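Local coordinates for protein UDP-galactopyranose mutase (Deinococcus radiodurans, PDB 3HDQ) that probably interconverts UDP-galactopyranose and UDP-galactofuranose, working as an FAD-dependent mutase that binds the sugar nucleotide beside its flavin, at residues 39-51 / 376-388. Sequence-based numbering, arbitrary orientation.
Sequences FAGSVLAERLASS and VVAQALATFRRLQ. With FAD (flavin-adenine dinucleotide), chain L.
Arg47 lies across Phe384 where two helices of the Rossmann-type FAD-binding fold pack: 39-50, which follows strand 30-35, the central strand of the parallel sheet, and 376-388, part of the chain's last helix (373-388). Their axes approach to 8.6 Å at 37°, close enough for Val43 CG1 to meet the small Ala380 CB at 3.6 Å, and Leu44 enters as a knob among Ala380, Thr383, Phe384 and Leu387. Along Arg47, CB stands 3.5 Å from the centroid of the Phe384 ring, a CH-pi contact only 9° off the normal; CG and CD then pass the CD2 side of the ring, CD also nearing Leu381 CD2. Bends at chi2 and chi3 turn the guanidinium back to Glu46 in a salt bridge, Arg47 NE to Glu46 OE1 (2.8 Å) and Arg47 NH1 to Glu46 OE2 (2.9 Å). Phe384, its ring swung away from its own backbone N, presents one face to Arg47 CB, the other to Gln388 CG and its edge to Leu48 CD1. Replacing Phe384 by alanine would remove that face and edge and is likely to open a gap there. At the N-terminal end, Val376 CG1 packs 3.6 Å from Ala40 N, whose N-H points nearly straight (164°) at FAD O1P, 2.9 Å away.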
ATOM      1  N   PHE A  39       4.071  15.392   1.684  1.00 18.63           N
ATOM      2  CA  PHE A  39       5.067  15.995   0.822  1.00 24.87           C
ATOM      3  C   PHE A  39       6.203  16.622   1.616  1.00 22.92           C
ATOM      4  O   PHE A  39       7.361  16.479   1.246  1.00 25.71           O
ATOM      5  CB  PHE A  39       4.439  17.027  -0.117  1.00 27.11           C
ATOM      6  CG  PHE A  39       3.877  16.427  -1.358  1.00 26.32           C
ATOM      7  CD1 PHE A  39       2.527  16.145  -1.450  1.00 21.92           C
ATOM      8  CD2 PHE A  39       4.709  16.111  -2.424  1.00 24.92           C
ATOM      9  CE1 PHE A  39       2.003  15.575  -2.591  1.00 23.38           C
ATOM     10  CE2 PHE A  39       4.194  15.536  -3.569  1.00 25.13           C
ATOM     11  CZ  PHE A  39       2.837  15.265  -3.652  1.00 24.20           C
ATOM     12  N   ALA A  40       5.871  17.307   2.707  1.00 23.22           N
ATOM     13  CA  ALA A  40       6.886  18.021   3.482  1.00 24.53           C
ATOM     14  C   ALA A  40       7.954  17.076   4.016  1.00 23.51           C
ATOM     15  O   ALA A  40       9.149  17.259   3.764  1.00 24.12           O
ATOM     16  CB  ALA A  40       6.240  18.799   4.627  1.00 24.07           C
ATOM     17  N   GLY A  41       7.527  16.066   4.764  1.00 19.64           N
ATOM     18  CA  GLY A  41       8.476  15.126   5.332  1.00 22.06           C
ATOM     19  C   GLY A  41       9.239  14.301   4.305  1.00 20.66           C
ATOM     20  O   GLY A  41      10.451  14.100   4.431  1.00 23.19           O
ATOM     21  N   SER A  42       8.531  13.816   3.289  1.00 20.74           N
ATOM     22  CA  SER A  42       9.102  12.877   2.328  1.00 23.03           C
ATOM     23  C   SER A  42      10.138  13.526   1.424  1.00 19.60           C
ATOM     24  O   SER A  42      11.117  12.898   1.065  1.00 19.25           O
ATOM     25  CB  SER A  42       8.001  12.244   1.479  1.00 22.04           C
ATOM     26  OG  SER A  42       7.101  11.534   2.296  1.00 23.46           O
ATOM     27  N   VAL A  43       9.911  14.776   1.036  1.00 24.03           N
ATOM     28  CA  VAL A  43      10.874  15.474   0.197  1.00 22.55           C
ATOM     29  C   VAL A  43      12.153  15.697   0.993  1.00 22.82           C
ATOM     30  O   VAL A  43      13.248  15.495   0.484  1.00 20.71           O
ATOM     31  CB  VAL A  43      10.339  16.823  -0.310  1.00 23.08           C
ATOM     32  CG1 VAL A  43      11.478  17.645  -0.933  1.00 25.56           C
ATOM     33  CG2 VAL A  43       9.235  16.608  -1.328  1.00 22.07           C
ATOM     34  N   LEU A  44      12.014  16.105   2.251  1.00 19.66           N
ATOM     35  CA  LEU A  44      13.190  16.292   3.100  1.00 25.50           C
ATOM     36  C   LEU A  44      13.863  14.953   3.460  1.00 26.09           C
ATOM     37  O   LEU A  44      15.089  14.862   3.553  1.00 22.81           O
ATOM     38  CB  LEU A  44      12.847  17.121   4.337  1.00 22.60           C
ATOM     39  CG  LEU A  44      12.850  18.631   4.064  1.00 27.52           C
ATOM     40  CD1 LEU A  44      11.942  19.392   5.022  1.00 24.20           C
ATOM     41  CD2 LEU A  44      14.290  19.178   4.116  1.00 29.00           C
ATOM     42  N   ALA A  45      13.066  13.905   3.619  1.00 20.12           N
ATOM     43  CA  ALA A  45      13.643  12.588   3.857  1.00 27.83           C
ATOM     44  C   ALA A  45      14.471  12.155   2.651  1.00 25.19           C
ATOM     45  O   ALA A  45      15.571  11.624   2.798  1.00 28.76           O
ATOM     46  CB  ALA A  45      12.563  11.570   4.167  1.00 22.01           C
ATOM     47  N   GLU A  46      13.949  12.394   1.454  1.00 24.07           N
ATOM     48  CA  GLU A  46      14.653  11.991   0.235  1.00 27.55           C
ATOM     49  C   GLU A  46      15.951  12.778   0.029  1.00 27.10           C
ATOM     50  O   GLU A  46      17.000  12.194  -0.252  1.00 23.88           O
ATOM     51  CB  GLU A  46      13.740  12.123  -0.994  1.00 24.96           C
ATOM     52  CG  GLU A  46      14.356  11.604  -2.293  1.00 23.92           C
ATOM     53  CD  GLU A  46      15.221  12.642  -2.993  1.00 29.07           C
ATOM     54  OE1 GLU A  46      14.865  13.841  -2.974  1.00 27.02           O
ATOM     55  OE2 GLU A  46      16.258  12.260  -3.570  1.00 28.55           O
ATOM     56  N   ARG A  47      15.864  14.104   0.159  1.00 25.61           N
ATOM     57  CA  ARG A  47      17.027  14.974   0.004  1.00 27.90           C
ATOM     58  C   ARG A  47      18.110  14.666   1.037  1.00 27.32           C
ATOM     59  O   ARG A  47      19.261  14.478   0.681  1.00 26.24           O
ATOM     60  CB  ARG A  47      16.625  16.446   0.094  1.00 24.17           C
ATOM     61  CG  ARG A  47      15.754  16.929  -1.067  1.00 28.96           C
ATOM     62  CD  ARG A  47      16.564  17.089  -2.361  1.00 26.79           C
ATOM     63  NE  ARG A  47      16.897  15.795  -2.946  1.00 26.61           N
ATOM     64  CZ  ARG A  47      17.969  15.564  -3.695  1.00 27.38           C
ATOM     65  NH1 ARG A  47      18.192  14.348  -4.182  1.00 22.38           N
ATOM     66  NH2 ARG A  47      18.822  16.547  -3.944  1.00 29.80           N
ATOM     67  N   LEU A  48      17.740  14.619   2.313  1.00 30.38           N
ATOM     68  CA  LEU A  48      18.717  14.353   3.362  1.00 30.16           C
ATOM     69  C   LEU A  48      19.353  12.963   3.156  1.00 31.88           C
ATOM     70  O   LEU A  48      20.562  12.787   3.326  1.00 28.20           O
ATOM     71  CB  LEU A  48      18.082  14.464   4.755  1.00 27.68           C
ATOM     72  CG  LEU A  48      17.966  15.763   5.582  1.00 31.87           C
ATOM     73  CD1 LEU A  48      19.094  16.764   5.327  1.00 27.02           C
ATOM     74  CD2 LEU A  48      16.599  16.433   5.489  1.00 32.34           C
ATOM     75  N   ALA A  49      18.533  11.990   2.756  1.00 32.03           N
ATOM     76  CA  ALA A  49      19.006  10.618   2.545  1.00 29.86           C
ATOM     77  C   ALA A  49      20.067  10.539   1.452  1.00 33.96           C
ATOM     78  O   ALA A  49      21.054   9.798   1.577  1.00 30.08           O
ATOM     79  CB  ALA A  49      17.846   9.705   2.202  1.00 25.86           C
ATOM     80  N   SER A  50      19.849  11.297   0.379  1.00 26.06           N
ATOM     81  CA  SER A  50      20.736  11.264  -0.771  1.00 30.17           C
ATOM     82  C   SER A  50      22.081  11.908  -0.433  1.00 35.36           C
ATOM     83  O   SER A  50      23.075  11.672  -1.114  1.00 32.12           O
ATOM     84  CB  SER A  50      20.104  12.001  -1.946  1.00 28.15           C
ATOM     85  OG  SER A  50      20.214  13.408  -1.751  1.00 36.19           O
ATOM     86  N   SER A  51      22.104  12.731   0.610  1.00 30.53           N
ATOM     87  CA  SER A  51      23.349  13.364   1.030  1.00 31.56           C
ATOM     88  C   SER A  51      24.049  12.539   2.106  1.00 34.96           C
ATOM     89  O   SER A  51      25.081  12.952   2.629  1.00 39.67           O
ATOM     90  CB  SER A  51      23.098  14.786   1.531  1.00 28.67           C
ATOM     91  OG  SER A  51      22.314  14.756   2.713  1.00 38.12           O
ATOM     92  N   VAL A 376       4.318  23.234  -1.226  1.00 24.81           N
ATOM     93  CA  VAL A 376       4.959  22.496  -0.142  1.00 25.14           C
ATOM     94  C   VAL A 376       6.265  21.854  -0.619  1.00 25.85           C
ATOM     95  O   VAL A 376       7.275  21.942   0.074  1.00 26.98           O
ATOM     96  CB  VAL A 376       4.036  21.469   0.539  1.00 25.41           C
ATOM     97  CG1 VAL A 376       4.834  20.592   1.508  1.00 19.06           C
ATOM     98  CG2 VAL A 376       2.919  22.199   1.289  1.00 22.26           C
ATOM     99  N   VAL A 377       6.260  21.237  -1.800  1.00 22.63           N
ATOM    100  CA  VAL A 377       7.502  20.695  -2.340  1.00 23.58           C
ATOM    101  C   VAL A 377       8.582  21.794  -2.419  1.00 24.93           C
ATOM    102  O   VAL A 377       9.714  21.603  -1.977  1.00 25.29           O
ATOM    103  CB  VAL A 377       7.312  20.013  -3.714  1.00 25.22           C
ATOM    104  CG1 VAL A 377       8.654  19.635  -4.301  1.00 23.19           C
ATOM    105  CG2 VAL A 377       6.431  18.765  -3.592  1.00 20.84           C
ATOM    106  N   ALA A 378       8.218  22.951  -2.953  1.00 25.42           N
ATOM    107  CA  ALA A 378       9.165  24.060  -3.083  1.00 29.27           C
ATOM    108  C   ALA A 378       9.670  24.506  -1.719  1.00 24.90           C
ATOM    109  O   ALA A 378      10.844  24.825  -1.563  1.00 24.94           O
ATOM    110  CB  ALA A 378       8.524  25.250  -3.832  1.00 21.18           C
ATOM    111  N   GLN A 379       8.772  24.536  -0.737  1.00 24.47           N
ATOM    112  CA  GLN A 379       9.161  24.882   0.630  1.00 29.72           C
ATOM    113  C   GLN A 379      10.188  23.882   1.168  1.00 29.37           C
ATOM    114  O   GLN A 379      11.204  24.269   1.752  1.00 29.20           O
ATOM    115  CB  GLN A 379       7.940  24.947   1.566  1.00 28.20           C
ATOM    116  CG  GLN A 379       8.221  25.652   2.898  1.00 27.36           C
ATOM    117  CD  GLN A 379       7.093  25.497   3.920  1.00 36.89           C
ATOM    118  OE1 GLN A 379       6.494  24.425   4.051  1.00 38.02           O
ATOM    119  NE2 GLN A 379       6.810  26.574   4.658  1.00 34.23           N
ATOM    120  N   ALA A 380       9.912  22.598   0.971  1.00 26.96           N
ATOM    121  CA  ALA A 380      10.786  21.538   1.470  1.00 24.22           C
ATOM    122  C   ALA A 380      12.177  21.574   0.817  1.00 27.23           C
ATOM    123  O   ALA A 380      13.190  21.396   1.496  1.00 25.01           O
ATOM    124  CB  ALA A 380      10.119  20.164   1.287  1.00 22.52           C
ATOM    125  N   LEU A 381      12.218  21.813  -0.494  1.00 29.18           N
ATOM    126  CA  LEU A 381      13.482  21.903  -1.217  1.00 27.06           C
ATOM    127  C   LEU A 381      14.287  23.080  -0.701  1.00 28.84           C
ATOM    128  O   LEU A 381      15.502  22.986  -0.559  1.00 31.77           O
ATOM    129  CB  LEU A 381      13.261  22.058  -2.723  1.00 20.70           C
ATOM    130  CG  LEU A 381      12.619  20.856  -3.420  1.00 29.38           C
ATOM    131  CD1 LEU A 381      12.366  21.168  -4.891  1.00 28.64           C
ATOM    132  CD2 LEU A 381      13.492  19.618  -3.266  1.00 25.37           C
ATOM    133  N   ALA A 382      13.609  24.190  -0.430  1.00 27.12           N
ATOM    134  CA  ALA A 382      14.298  25.389   0.045  1.00 32.86           C
ATOM    135  C   ALA A 382      14.793  25.208   1.479  1.00 33.46           C
ATOM    136  O   ALA A 382      15.843  25.721   1.844  1.00 34.94           O
ATOM    137  CB  ALA A 382      13.391  26.622  -0.067  1.00 23.69           C
ATOM    138  N   THR A 383      14.034  24.467   2.285  1.00 30.83           N
ATOM    139  CA  THR A 383      14.461  24.151   3.639  1.00 32.41           C
ATOM    140  C   THR A 383      15.706  23.269   3.590  1.00 35.17           C
ATOM    141  O   THR A 383      16.617  23.435   4.399  1.00 37.50           O
ATOM    142  CB  THR A 383      13.343  23.461   4.451  1.00 31.08           C
ATOM    143  OG1 THR A 383      12.262  24.373   4.643  1.00 31.34           O
ATOM    144  CG2 THR A 383      13.844  23.020   5.810  1.00 26.93           C
ATOM    145  N   PHE A 384      15.752  22.342   2.634  1.00 33.39           N
ATOM    146  CA  PHE A 384      16.905  21.456   2.498  1.00 27.49           C
ATOM    147  C   PHE A 384      18.178  22.250   2.215  1.00 35.62           C
ATOM    148  O   PHE A 384      19.202  22.030   2.858  1.00 36.78           O
ATOM    149  CB  PHE A 384      16.679  20.397   1.416  1.00 29.24           C
ATOM    150  CG  PHE A 384      17.902  19.567   1.117  1.00 29.08           C
ATOM    151  CD1 PHE A 384      18.448  18.739   2.090  1.00 21.76           C
ATOM    152  CD2 PHE A 384      18.506  19.618  -0.139  1.00 24.84           C
ATOM    153  CE1 PHE A 384      19.572  17.977   1.821  1.00 26.43           C
ATOM    154  CE2 PHE A 384      19.626  18.858  -0.423  1.00 26.59           C
ATOM    155  CZ  PHE A 384      20.166  18.033   0.557  1.00 28.20           C
ATOM    156  N   ARG A 385      18.111  23.171   1.255  1.00 32.45           N
ATOM    157  CA  ARG A 385      19.250  24.041   0.956  1.00 38.98           C
ATOM    158  C   ARG A 385      19.703  24.865   2.171  1.00 40.79           C
ATOM    159  O   ARG A 385      20.894  25.106   2.355  1.00 40.51           O
ATOM    160  CB  ARG A 385      18.934  24.967  -0.221  1.00 36.87           C
ATOM    161  CG  ARG A 385      19.121  24.319  -1.581  1.00 42.70           C
ATOM    162  CD  ARG A 385      18.765  25.288  -2.708  1.00 52.24           C
ATOM    163  NE  ARG A 385      17.441  25.029  -3.276  1.00 55.68           N
ATOM    164  CZ  ARG A 385      16.357  25.772  -3.055  1.00 54.02           C
ATOM    165  NH1 ARG A 385      16.425  26.846  -2.274  1.00 46.21           N
ATOM    166  NH2 ARG A 385      15.203  25.446  -3.628  1.00 42.40           N
ATOM    167  N   ARG A 386      18.760  25.305   2.998  1.00 33.40           N
ATOM    168  CA  ARG A 386      19.142  25.993   4.228  1.00 39.18           C
ATOM    169  C   ARG A 386      19.810  25.049   5.240  1.00 44.45           C
ATOM    170  O   ARG A 386      20.841  25.387   5.802  1.00 44.52           O
ATOM    171  CB  ARG A 386      17.963  26.732   4.858  1.00 35.34           C
ATOM    172  CG  ARG A 386      17.544  27.971   4.077  1.00 50.71           C
ATOM    173  CD  ARG A 386      16.796  28.947   4.965  1.00 52.14           C
ATOM    174  NE  ARG A 386      15.835  28.242   5.808  1.00 59.71           N
ATOM    175  CZ  ARG A 386      14.597  27.923   5.434  1.00 62.44           C
ATOM    176  NH1 ARG A 386      14.150  28.253   4.220  1.00 49.95           N
ATOM    177  NH2 ARG A 386      13.806  27.275   6.282  1.00 60.94           N
ATOM    178  N   LEU A 387      19.244  23.864   5.463  1.00 40.36           N
ATOM    179  CA  LEU A 387      19.889  22.903   6.358  1.00 41.75           C
ATOM    180  C   LEU A 387      21.314  22.630   5.907  1.00 44.97           C
ATOM    181  O   LEU A 387      22.208  22.457   6.728  1.00 53.34           O
ATOM    182  CB  LEU A 387      19.132  21.572   6.423  1.00 42.48           C
ATOM    183  CG  LEU A 387      18.098  21.271   7.513  1.00 41.12           C
ATOM    184  CD1 LEU A 387      18.208  22.233   8.678  1.00 33.49           C
ATOM    185  CD2 LEU A 387      16.692  21.294   6.941  1.00 40.84           C
ATOM    186  N   GLN A 388      21.537  22.569   4.615  1.00 43.71           N
ATOM    187  CA  GLN A 388      22.826  22.206   4.093  1.00 41.14           C
ATOM    188  C   GLN A 388      23.831  23.322   4.114  1.00 49.12           C
ATOM    189  O   GLN A 388      24.984  23.093   3.897  1.00 50.53           O
ATOM    190  CB  GLN A 388      22.683  21.704   2.679  1.00 35.54           C
ATOM    191  CG  GLN A 388      21.903  20.466   2.572  1.00 35.98           C
ATOM    192  CD  GLN A 388      22.713  19.236   2.743  1.00 40.30           C
ATOM    193  OE1 GLN A 388      23.364  18.771   1.836  1.00 42.32           O
ATOM    194  NE2 GLN A 388      22.667  18.694   3.906  1.00 43.37           N
TER
HETATM  195  PA  FAD L 450       0.310  16.587   5.292  1.00 29.25           P
HETATM  196  O1A FAD L 450      -0.123  15.862   4.158  1.00 29.34           O
HETATM  197  O2A FAD L 450      -0.806  16.963   6.056  1.00 34.04           O
HETATM  198  O5B FAD L 450       1.218  15.629   6.099  1.00 32.32           O
HETATM  199  C5B FAD L 450       1.646  15.850   7.389  1.00 23.01           C
HETATM  200  C4B FAD L 450       1.727  14.517   8.058  1.00 28.61           C
HETATM  201  O4B FAD L 450       2.166  14.665   9.360  1.00 28.89           O
HETATM  202  C3B FAD L 450       0.343  13.921   8.150  1.00 29.11           C
HETATM  203  O3B FAD L 450       0.213  12.745   7.425  1.00 28.51           O
HETATM  204  C2B FAD L 450       0.152  13.652   9.605  1.00 31.51           C
HETATM  205  O2B FAD L 450      -0.424  12.415   9.774  1.00 32.88           O
HETATM  206  C1B FAD L 450       1.549  13.719  10.148  1.00 27.65           C
HETATM  207  N9A FAD L 450       1.556  14.036  11.573  1.00 33.02           N
HETATM  208  C8A FAD L 450       0.999  15.076  12.203  1.00 35.17           C
HETATM  209  N7A FAD L 450       1.223  14.989  13.490  1.00 33.20           N
HETATM  210  C5A FAD L 450       1.926  13.890  13.716  1.00 36.02           C
HETATM  211  C6A FAD L 450       2.433  13.301  14.853  1.00 32.29           C
HETATM  212  N6A FAD L 450       2.398  13.916  15.985  1.00 35.26           N
HETATM  213  N1A FAD L 450       3.127  12.148  14.774  1.00 36.68           N
HETATM  214  C2A FAD L 450       3.313  11.556  13.576  1.00 31.95           C
HETATM  215  N3A FAD L 450       2.816  12.134  12.463  1.00 28.63           N
HETATM  216  C4A FAD L 450       2.126  13.271  12.521  1.00 33.59           C
HETATM  217  N1  FAD L 450      -3.089  20.478  -3.268  1.00 28.21           N
HETATM  218  C2  FAD L 450      -2.906  20.620  -4.586  1.00 27.59           C
HETATM  219  O2  FAD L 450      -1.872  21.017  -5.031  1.00 26.62           O
HETATM  220  N3  FAD L 450      -3.914  20.297  -5.402  1.00 31.22           N
HETATM  221  C4  FAD L 450      -5.085  19.835  -4.903  1.00 32.08           C
HETATM  222  O4  FAD L 450      -5.987  19.545  -5.615  1.00 28.01           O
HETATM  223  C4X FAD L 450      -5.249  19.715  -3.572  1.00 28.82           C
HETATM  224  N5  FAD L 450      -6.426  19.270  -3.088  1.00 30.04           N
HETATM  225  C5X FAD L 450      -6.589  19.146  -1.756  1.00 32.63           C
HETATM  226  C6  FAD L 450      -7.788  18.679  -1.272  1.00 29.98           C
HETATM  227  C7  FAD L 450      -7.965  18.546   0.076  1.00 30.78           C
HETATM  228  C7M FAD L 450      -9.246  18.054   0.611  1.00 25.16           C
HETATM  229  C8  FAD L 450      -6.952  18.861   0.936  1.00 29.00           C
HETATM  230  C8M FAD L 450      -7.200  18.708   2.389  1.00 28.45           C
HETATM  231  C9  FAD L 450      -5.747  19.322   0.447  1.00 29.23           C
HETATM  232  C9A FAD L 450      -5.557  19.475  -0.903  1.00 28.48           C
HETATM  233  N10 FAD L 450      -4.370  19.920  -1.407  1.00 30.45           N
HETATM  234  C10 FAD L 450      -4.237  20.041  -2.744  1.00 27.35           C
HETATM  235  C1' FAD L 450      -3.275  20.396  -0.525  1.00 31.02           C
HETATM  236  C2' FAD L 450      -2.314  19.304  -0.114  1.00 31.73           C
HETATM  237  O2' FAD L 450      -3.058  18.391   0.610  1.00 37.30           O
HETATM  238  C3' FAD L 450      -1.179  19.803   0.775  1.00 40.22           C
HETATM  239  O3' FAD L 450      -0.331  20.682   0.180  1.00 51.24           O
HETATM  240  C4' FAD L 450      -0.203  18.714   1.031  1.00 35.77           C
HETATM  241  O4' FAD L 450      -0.955  17.542   0.967  1.00 27.59           O
HETATM  242  C5' FAD L 450       0.425  18.962   2.370  1.00 36.74           C
HETATM  243  O5' FAD L 450       1.631  18.328   2.585  1.00 32.02           O
HETATM  244  P   FAD L 450       2.216  18.309   4.021  1.00 27.55           P
HETATM  245  O1P FAD L 450       3.305  17.415   4.066  1.00 26.34           O
HETATM  246  O2P FAD L 450       2.671  19.619   4.297  1.00 27.04           O
HETATM  247  O3P FAD L 450       1.073  17.920   5.009  1.00 28.59           O